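Local coordinates for protein amidohydrolase (Thermotoga maritima, PDB 3OOQ) that probably acts as a metal-dependent hydrolase of the amidohydrolase family, possibly with allantoinase activity, at residues V261-K266 against D297-A302. Residues are numbered along the deposited sequence; the frame is centred on the assembly and turned at random.
Sequences VLAEKK and DGVLIA
Ala263 and Val299 meet where two successive helix-to-strand connections of what is probably the TIM-barrel domain of the amidohydrolase family lie side by side, helices 259-264 and 290-297 ending next to each other before strands 269-271 and 301-303, which pair in parallel. Both helices stop in a Schellman motif, with Lys266 and Gly298 taking up positive phi. With only a methyl on the facing residue, the backbones come close: Ala263 CA lies 4.8 Å from Val299 CA. That methyl points at the backbone of the opposing turn, Ala263 CB lying 3.1 Å from Asp297 O, a tight van der Waals contact and not a hydrogen bond. Val299 supplies the apolar half of the contact through one branch. Its CG1 is anti to the backbone N (chi1 -175°), which puts CG2 beside that N and against the helix, 4.1 Å from both Leu262 CB and Ala263 CB and 3.9 Å from Ala263 N. Leu262 also packs on Ala255 and on Ile237 of helix 230-243; Val299 is backed by Leu294. The Asp297 carboxylate is hydrogen-bonded through OD2 to Ser259 OG, at the start of helix 259-264. No direct hydrogen bond joins the segments; instead one water donates to both Ala263 O, at 3.2 Å, and Gly298 O, whose distance from the water oxygen is 2.6 Å.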
loop_
_atom_site.group_PDB
_atom_site.type_symbol
_atom_site.label_atom_id
_atom_site.label_comp_id
_atom_site.label_asym_id
_atom_site.label_seq_id
_atom_site.Cartn_x
_atom_site.Cartn_y
_atom_site.Cartn_z
ATOM N N VAL F 261 -44.712 -19.362 6.841
ATOM C CA VAL F 261 -44.776 -18.207 5.960
ATOM C C VAL F 261 -44.442 -18.562 4.520
ATOM O O VAL F 261 -45.142 -18.134 3.604
ATOM C CB VAL F 261 -43.877 -17.046 6.468
ATOM C CG1 VAL F 261 -44.073 -15.814 5.614
ATOM C CG2 VAL F 261 -44.242 -16.729 7.903
ATOM N N LEU F 262 -43.384 -19.349 4.319
ATOM C CA LEU F 262 -42.968 -19.749 2.978
ATOM C C LEU F 262 -44.054 -20.570 2.280
ATOM O O LEU F 262 -44.343 -20.345 1.099
ATOM C CB LEU F 262 -41.629 -20.517 3.021
ATOM C CG LEU F 262 -40.431 -19.747 3.628
ATOM C CD1 LEU F 262 -39.206 -20.620 3.680
ATOM C CD2 LEU F 262 -40.109 -18.523 2.852
ATOM N N ALA F 263 -44.640 -21.508 3.019
ATOM C CA ALA F 263 -45.762 -22.318 2.526
ATOM C C ALA F 263 -46.984 -21.467 2.127
ATOM O O ALA F 263 -47.476 -21.582 0.998
ATOM C CB ALA F 263 -46.155 -23.370 3.558
ATOM N N GLU F 264 -47.449 -20.609 3.038
ATOM C CA GLU F 264 -48.603 -19.746 2.765
ATOM C C GLU F 264 -48.383 -18.908 1.511
ATOM O O GLU F 264 -49.267 -18.814 0.656
ATOM C CB GLU F 264 -48.891 -18.796 3.941
ATOM C CG GLU F 264 -49.572 -19.421 5.156
ATOM C CD GLU F 264 -49.496 -18.526 6.410
ATOM O OE1 GLU F 264 -49.345 -17.282 6.280
ATOM O OE2 GLU F 264 -49.585 -19.074 7.534
ATOM N N LYS F 265 -47.197 -18.308 1.403
ATOM C CA LYS F 265 -46.876 -17.428 0.278
ATOM C C LYS F 265 -46.423 -18.169 -0.978
ATOM O O LYS F 265 -46.106 -17.535 -1.992
ATOM C CB LYS F 265 -45.826 -16.382 0.698
ATOM C CG LYS F 265 -46.348 -15.358 1.718
ATOM C CD LYS F 265 -45.274 -14.385 2.145
ATOM C CE LYS F 265 -45.866 -13.312 3.046
ATOM N NZ LYS F 265 -44.960 -12.130 3.198
ATOM N N LYS F 266 -46.377 -19.501 -0.923
ATOM C CA LYS F 266 -45.996 -20.296 -2.102
ATOM C C LYS F 266 -44.588 -19.959 -2.629
ATOM O O LYS F 266 -44.364 -19.906 -3.844
ATOM C CB LYS F 266 -47.008 -20.095 -3.240
ATOM C CG LYS F 266 -48.232 -20.991 -3.223
ATOM C CD LYS F 266 -49.138 -20.655 -2.072
ATOM C CE LYS F 266 -50.610 -21.004 -2.372
ATOM N NZ LYS F 266 -50.731 -22.295 -3.100
ATOM N N ASP F 297 -44.242 -29.023 6.184
ATOM C CA ASP F 297 -44.950 -27.745 6.219
ATOM C C ASP F 297 -45.415 -27.263 4.844
ATOM O O ASP F 297 -45.965 -26.185 4.723
ATOM C CB ASP F 297 -44.098 -26.687 6.935
ATOM C CG ASP F 297 -43.853 -27.036 8.401
ATOM O OD1 ASP F 297 -44.764 -27.631 9.018
ATOM O OD2 ASP F 297 -42.756 -26.735 8.938
ATOM N N GLY F 298 -45.205 -28.069 3.807
ATOM C CA GLY F 298 -45.830 -27.814 2.512
ATOM C C GLY F 298 -45.111 -26.803 1.635
ATOM O O GLY F 298 -45.733 -26.153 0.799
ATOM N N VAL F 299 -43.798 -26.675 1.826
ATOM C CA VAL F 299 -42.965 -25.843 0.965
ATOM C C VAL F 299 -42.484 -26.671 -0.216
ATOM O O VAL F 299 -42.046 -27.815 -0.052
ATOM C CB VAL F 299 -41.756 -25.257 1.737
ATOM C CG1 VAL F 299 -40.933 -24.251 0.844
ATOM C CG2 VAL F 299 -42.235 -24.551 2.999
ATOM N N LEU F 300 -42.564 -26.077 -1.403
ATOM C CA LEU F 300 -41.968 -26.649 -2.588
ATOM C C LEU F 300 -40.436 -26.451 -2.586
ATOM O O LEU F 300 -39.940 -25.326 -2.626
ATOM C CB LEU F 300 -42.582 -26.036 -3.851
ATOM C CG LEU F 300 -41.908 -26.489 -5.150
ATOM C CD1 LEU F 300 -42.221 -27.957 -5.420
ATOM C CD2 LEU F 300 -42.346 -25.615 -6.308
ATOM N N ILE F 301 -39.698 -27.557 -2.552
ATOM C CA ILE F 301 -38.250 -27.502 -2.459
ATOM C C ILE F 301 -37.564 -28.378 -3.496
ATOM O O ILE F 301 -38.148 -29.372 -3.987
ATOM C CB ILE F 301 -37.734 -27.876 -1.029
ATOM C CG1 ILE F 301 -37.847 -29.391 -0.769
ATOM C CG2 ILE F 301 -38.430 -27.046 0.024
ATOM C CD1 ILE F 301 -37.261 -29.870 0.589
ATOM N N ALA F 302 -36.341 -27.972 -3.851
ATOM C CA ALA F 302 -35.418 -28.794 -4.624
ATOM C C ALA F 302 -34.125 -28.884 -3.834
ATOM O O ALA F 302 -33.858 -28.058 -2.946
ATOM C CB ALA F 302 -35.131 -28.189 -5.990
HETATM O O HOH W 1 -46.061 -23.978 -0.662
#